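Local coordinates for Lmo0488 protein (Listeria monocytogenes serovar 1/2a, PDB 5TED) that binds shikimate through its effector-binding domain and, as a LysR-type transcriptional regulator, activates genes of protocatechuate biosynthesis in response, at residues G14-P19 with K156-A161; Y103-F108 with S120-I125. All blocks are in the same frame, centred on the assembly; numbering follows the deposited sequence.

From the N terminus, the chain leaves strand 4-10 and reaches 14-19, at the start of helix 17-26; it meets 156-161 after a loop of 136 intervening residues, which contact 1 closes. Within that loop lies contact 2, which closes a far shorter one: 11 residues separate the two segments, the last five already in helix 115-124. Contact 1 is a surface contact spanning the cleft between the two lobes of the effector-binding domain, whereas contact 2 is buried in the second lobe, within a beta-alpha-beta unit. Their centres lie 23 Å apart and their nearest atoms about 8 Å, without touching.

Contact 1 of 2, residues G14-P19 with K156-A161; sequences GAHTVP and KISSLA
H16 carries the contact, which buries only 66 Å² in all: its NE2 lies 2.9 Å from S158 OG, a hydrogen bond with an angle of 154°, so moderately bent; either group could be the donor. A15, just before it, packs on Y163 of the second subunit. The hydroxyl arrives at the edge of the imidazole, in the ring plane, and CD2 and CE1 of H16 are carried close to it as neighbours of NE2, at 3.7 Å and 4.0 Å from S158 OG. The serine oxygen reaches across because its chi1 of 62° sets OG between its own backbone N and carbonyl carbon, on the side facing the histidine.

H16 is also the N-cap residue of helix 17-26, so the bond springs from the very start of that helix. In the bilobal, periplasmic-binding-protein-like fold of LysR effector domains, H16 belongs to one lobe and S158 to the other, and one polar bond spans the mouth of the cleft, with the histidine side chain about 13 Å from the bound shikimate. Both residues are exposed, so water can probably compete for the bond.

Beyond H16 the chain turns into the helix and away from 156-161. There V18 packs on M13 of its own lobe, and P19 meets G143 of the second subunit.

Contact 2 of 2, residues Y103-F108 with S120-I125; sequences YSYIFF and SLFAEI. With SKM ((3R,4S,5R)-3,4,5-trihydroxycyclohex-1-ene-1-carboxylic acid), chain D.
A beta-alpha-beta unit of the second lobe, strand 104-108, helix 115-124 and strand 130-135, contains an aromatic cluster of Y105, F107 and F122 between strand and helix. F122 projects from the helix toward the strand and meets both partners with the far end of its ring. Against Y105 the pair is T-shaped: the edge of F122 is directed at the face of the tyrosine ring, with centroids 5.5 Å apart and planes at 87°. Its CZ atom makes the approach, lying 3.6 Å from Y105 CZ and the same from Y105 OH, and the hydroxyl oxygen sits at the rim of the F122 ring, in its plane.

F107 meets F122 differently. Their planes are turned by 36°, so the pair is neither a stack nor a T. F122 CE2 comes 3.6 Å from F107 CE1, at the edge of the F107 ring, while the two side chains, coming from strand and helix, run antiparallel alongside each other. A chi1 of -76°, which places CG of F122 opposite its own carbonyl carbon, points the ring out from the helix to where both can be touched.

The cluster is apolar apart from the Y105 hydroxyl, which is hydrogen-bonded to T100. Next along the strand, F108 turns to the ligand instead: F108 CD1 is 3.4 Å from O7 of shikimate, so one end of the strand lines the pocket.

F107 packs also on I118 of helix 115-124 and on I131 and Y134 of strand 130-135, which pairs in parallel with strand 104-108, while I106 faces helix 138-146 through L144 and V145.

Contact 1 of 2, residues G14-P19 with K156-A161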
# COMPACT_ATOMS: atom_id res chain seq x y z
N GLY A 14 -8.70 -0.19 1.55
CA GLY A 14 -8.33 0.16 2.92
C GLY A 14 -8.68 1.58 3.30
O GLY A 14 -9.06 1.86 4.44
N ALA A 15 -8.58 2.51 2.35
CA ALA A 15 -8.72 3.93 2.68
C ALA A 15 -10.11 4.25 3.23
O ALA A 15 -10.23 4.98 4.21
CB ALA A 15 -8.42 4.79 1.45
N HIS A 16 -11.16 3.72 2.59
CA HIS A 16 -12.52 4.13 2.93
C HIS A 16 -13.55 3.01 2.99
O HIS A 16 -14.43 3.03 3.86
CB HIS A 16 -13.03 5.16 1.92
CG HIS A 16 -12.14 6.35 1.78
ND1 HIS A 16 -12.08 7.36 2.71
CD2 HIS A 16 -11.23 6.67 0.82
CE1 HIS A 16 -11.18 8.25 2.34
NE2 HIS A 16 -10.65 7.86 1.19
N THR A 17 -13.49 2.06 2.04
CA THR A 17 -14.59 1.09 1.93
C THR A 17 -14.61 0.13 3.11
O THR A 17 -15.66 -0.04 3.75
CB THR A 17 -14.50 0.34 0.60
OG1 THR A 17 -14.75 1.27 -0.47
CG2 THR A 17 -15.55 -0.77 0.54
N VAL A 18 -13.49 -0.52 3.41
CA VAL A 18 -13.46 -1.41 4.58
C VAL A 18 -13.75 -0.66 5.87
O VAL A 18 -14.59 -1.13 6.65
CB VAL A 18 -12.13 -2.19 4.61
CG1 VAL A 18 -11.90 -2.78 5.98
CG2 VAL A 18 -12.17 -3.29 3.58
N PRO A 19 -13.13 0.50 6.14
CA PRO A 19 -13.50 1.27 7.34
C PRO A 19 -14.99 1.56 7.44
O PRO A 19 -15.58 1.43 8.52
CB PRO A 19 -12.71 2.58 7.17
CG PRO A 19 -11.49 2.16 6.36
CD PRO A 19 -12.02 1.13 5.40
N LYS A 156 -10.12 5.60 -9.98
CA LYS A 156 -10.21 6.93 -9.39
C LYS A 156 -10.33 6.78 -7.88
O LYS A 156 -11.28 6.17 -7.39
CB LYS A 156 -11.39 7.69 -9.98
CG LYS A 156 -11.39 9.16 -9.59
CD LYS A 156 -12.74 9.82 -9.86
CE LYS A 156 -12.56 11.23 -10.38
NZ LYS A 156 -13.84 12.00 -10.42
N ILE A 157 -9.32 7.25 -7.14
CA ILE A 157 -9.27 7.13 -5.70
C ILE A 157 -8.94 8.49 -5.12
O ILE A 157 -8.38 9.37 -5.79
CB ILE A 157 -8.25 6.07 -5.23
CG1 ILE A 157 -6.85 6.37 -5.75
CG2 ILE A 157 -8.68 4.68 -5.68
CD1 ILE A 157 -5.79 5.40 -5.26
N SER A 158 -9.31 8.67 -3.84
CA SER A 158 -9.29 10.00 -3.23
C SER A 158 -7.89 10.60 -3.18
O SER A 158 -7.75 11.83 -3.17
CB SER A 158 -9.90 9.95 -1.82
OG SER A 158 -9.15 9.11 -0.97
N SER A 159 -6.85 9.76 -3.12
CA SER A 159 -5.48 10.26 -2.99
C SER A 159 -4.97 10.97 -4.25
O SER A 159 -4.02 11.74 -4.16
CB SER A 159 -4.55 9.09 -2.66
OG SER A 159 -4.58 8.12 -3.69
N LEU A 160 -5.58 10.72 -5.42
CA LEU A 160 -5.05 11.30 -6.65
C LEU A 160 -5.06 12.83 -6.58
O LEU A 160 -4.15 13.48 -7.11
CB LEU A 160 -5.87 10.81 -7.86
CG LEU A 160 -5.96 9.29 -8.06
CD1 LEU A 160 -6.76 8.87 -9.32
CD2 LEU A 160 -4.57 8.62 -8.06
N ALA A 161 -6.04 13.41 -5.90
CA ALA A 161 -6.14 14.87 -5.82
C ALA A 161 -4.97 15.52 -5.10
O ALA A 161 -4.80 16.74 -5.20
CB ALA A 161 -7.45 15.26 -5.14

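Contact 2 of 2, residues Y103-F108 with S120-I125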
# COMPACT_ATOMS: atom_id res chain seq x y z
N TYR A 103 2.24 7.33 -25.49
CA TYR A 103 2.87 7.63 -24.21
C TYR A 103 3.20 6.37 -23.41
O TYR A 103 2.52 5.35 -23.51
CB TYR A 103 1.98 8.56 -23.40
CG TYR A 103 1.77 9.85 -24.14
CD1 TYR A 103 2.83 10.72 -24.34
CD2 TYR A 103 0.54 10.17 -24.69
CE1 TYR A 103 2.67 11.89 -25.04
CE2 TYR A 103 0.36 11.35 -25.38
CZ TYR A 103 1.43 12.19 -25.57
OH TYR A 103 1.25 13.36 -26.26
N SER A 104 4.27 6.47 -22.62
CA SER A 104 4.76 5.34 -21.83
C SER A 104 3.97 5.17 -20.52
O SER A 104 3.81 6.12 -19.75
CB SER A 104 6.24 5.51 -21.52
OG SER A 104 6.70 4.42 -20.74
N TYR A 105 3.54 3.93 -20.25
CA TYR A 105 2.71 3.63 -19.10
C TYR A 105 3.52 3.14 -17.91
O TYR A 105 4.54 2.45 -18.06
CB TYR A 105 1.67 2.56 -19.43
CG TYR A 105 0.38 3.12 -19.94
CD1 TYR A 105 0.23 3.43 -21.29
CD2 TYR A 105 -0.70 3.32 -19.09
CE1 TYR A 105 -0.95 3.95 -21.78
CE2 TYR A 105 -1.89 3.83 -19.56
CZ TYR A 105 -2.01 4.13 -20.91
OH TYR A 105 -3.18 4.64 -21.37
N ILE A 106 3.04 3.51 -16.73
CA ILE A 106 3.30 2.81 -15.49
C ILE A 106 2.11 1.85 -15.37
O ILE A 106 0.99 2.28 -15.08
CB ILE A 106 3.38 3.76 -14.30
CG1 ILE A 106 4.57 4.72 -14.48
CG2 ILE A 106 3.47 2.97 -12.99
CD1 ILE A 106 4.29 6.08 -13.93
N PHE A 107 2.36 0.58 -15.65
CA PHE A 107 1.32 -0.43 -15.82
C PHE A 107 1.20 -1.30 -14.57
O PHE A 107 2.17 -1.47 -13.83
CB PHE A 107 1.66 -1.32 -17.02
CG PHE A 107 0.50 -1.58 -17.96
CD1 PHE A 107 -0.02 -0.57 -18.73
CD2 PHE A 107 -0.04 -2.86 -18.08
CE1 PHE A 107 -1.07 -0.81 -19.62
CE2 PHE A 107 -1.09 -3.11 -18.94
CZ PHE A 107 -1.61 -2.08 -19.71
N PHE A 108 0.00 -1.83 -14.33
CA PHE A 108 -0.17 -2.79 -13.25
C PHE A 108 0.51 -4.11 -13.58
O PHE A 108 0.44 -4.58 -14.72
CB PHE A 108 -1.65 -3.04 -12.97
CG PHE A 108 -2.30 -1.95 -12.15
CD1 PHE A 108 -1.98 -1.78 -10.82
CD2 PHE A 108 -3.21 -1.08 -12.73
CE1 PHE A 108 -2.57 -0.77 -10.06
CE2 PHE A 108 -3.79 -0.07 -11.99
CZ PHE A 108 -3.47 0.09 -10.66
N SER A 120 -8.32 -5.93 -21.68
CA SER A 120 -9.40 -6.03 -22.65
C SER A 120 -9.75 -4.67 -23.25
O SER A 120 -10.07 -4.58 -24.44
CB SER A 120 -10.63 -6.68 -22.02
OG SER A 120 -11.34 -5.78 -21.20
N LEU A 121 -9.63 -3.60 -22.46
CA LEU A 121 -9.89 -2.26 -22.99
C LEU A 121 -8.90 -1.91 -24.10
O LEU A 121 -9.28 -1.34 -25.13
CB LEU A 121 -9.82 -1.23 -21.87
CG LEU A 121 -10.84 -1.36 -20.73
CD1 LEU A 121 -10.69 -0.21 -19.72
CD2 LEU A 121 -12.23 -1.37 -21.33
N PHE A 122 -7.62 -2.23 -23.91
CA PHE A 122 -6.63 -1.95 -24.95
C PHE A 122 -6.81 -2.87 -26.14
O PHE A 122 -6.63 -2.44 -27.29
CB PHE A 122 -5.20 -2.09 -24.39
CG PHE A 122 -4.75 -0.94 -23.53
CD1 PHE A 122 -4.52 0.32 -24.08
CD2 PHE A 122 -4.53 -1.12 -22.17
CE1 PHE A 122 -4.12 1.38 -23.28
CE2 PHE A 122 -4.11 -0.07 -21.36
CZ PHE A 122 -3.90 1.19 -21.91
N ALA A 123 -7.13 -4.14 -25.90
CA ALA A 123 -7.38 -5.05 -27.01
C ALA A 123 -8.62 -4.63 -27.79
O ALA A 123 -8.65 -4.75 -29.02
CB ALA A 123 -7.51 -6.48 -26.49
N GLU A 124 -9.65 -4.14 -27.10
CA GLU A 124 -10.86 -3.70 -27.79
C GLU A 124 -10.56 -2.61 -28.81
O GLU A 124 -11.09 -2.64 -29.93
CB GLU A 124 -11.89 -3.18 -26.78
CG GLU A 124 -13.13 -2.61 -27.41
CD GLU A 124 -14.19 -2.27 -26.39
OE1 GLU A 124 -14.05 -2.69 -25.22
OE2 GLU A 124 -15.17 -1.58 -26.76
N ILE A 125 -9.71 -1.65 -28.45
CA ILE A 125 -9.37 -0.55 -29.34
C ILE A 125 -8.12 -0.91 -30.14
O ILE A 125 -7.51 -0.06 -30.79
CB ILE A 125 -9.20 0.76 -28.55
CG1 ILE A 125 -8.12 0.62 -27.48
CG2 ILE A 125 -10.52 1.16 -27.90
CD1 ILE A 125 -7.67 1.94 -26.87
O12 SKM D . -4.69 -2.10 -5.81
C8 SKM D . -4.16 -2.39 -7.10
C6 SKM D . -3.56 -3.62 -7.13
O7 SKM D . -3.04 -3.91 -8.43
C5 SKM D . -4.59 -4.87 -6.78
C4 SKM D . -5.83 -4.82 -7.57
C1 SKM D . -6.73 -6.06 -7.73
O2 SKM D . -6.24 -7.20 -7.51
O3 SKM D . -7.93 -5.93 -8.10
C10 SKM D . -6.28 -3.43 -8.22
C9 SKM D . -5.40 -2.30 -8.24
O11 SKM D . -6.14 -1.17 -7.98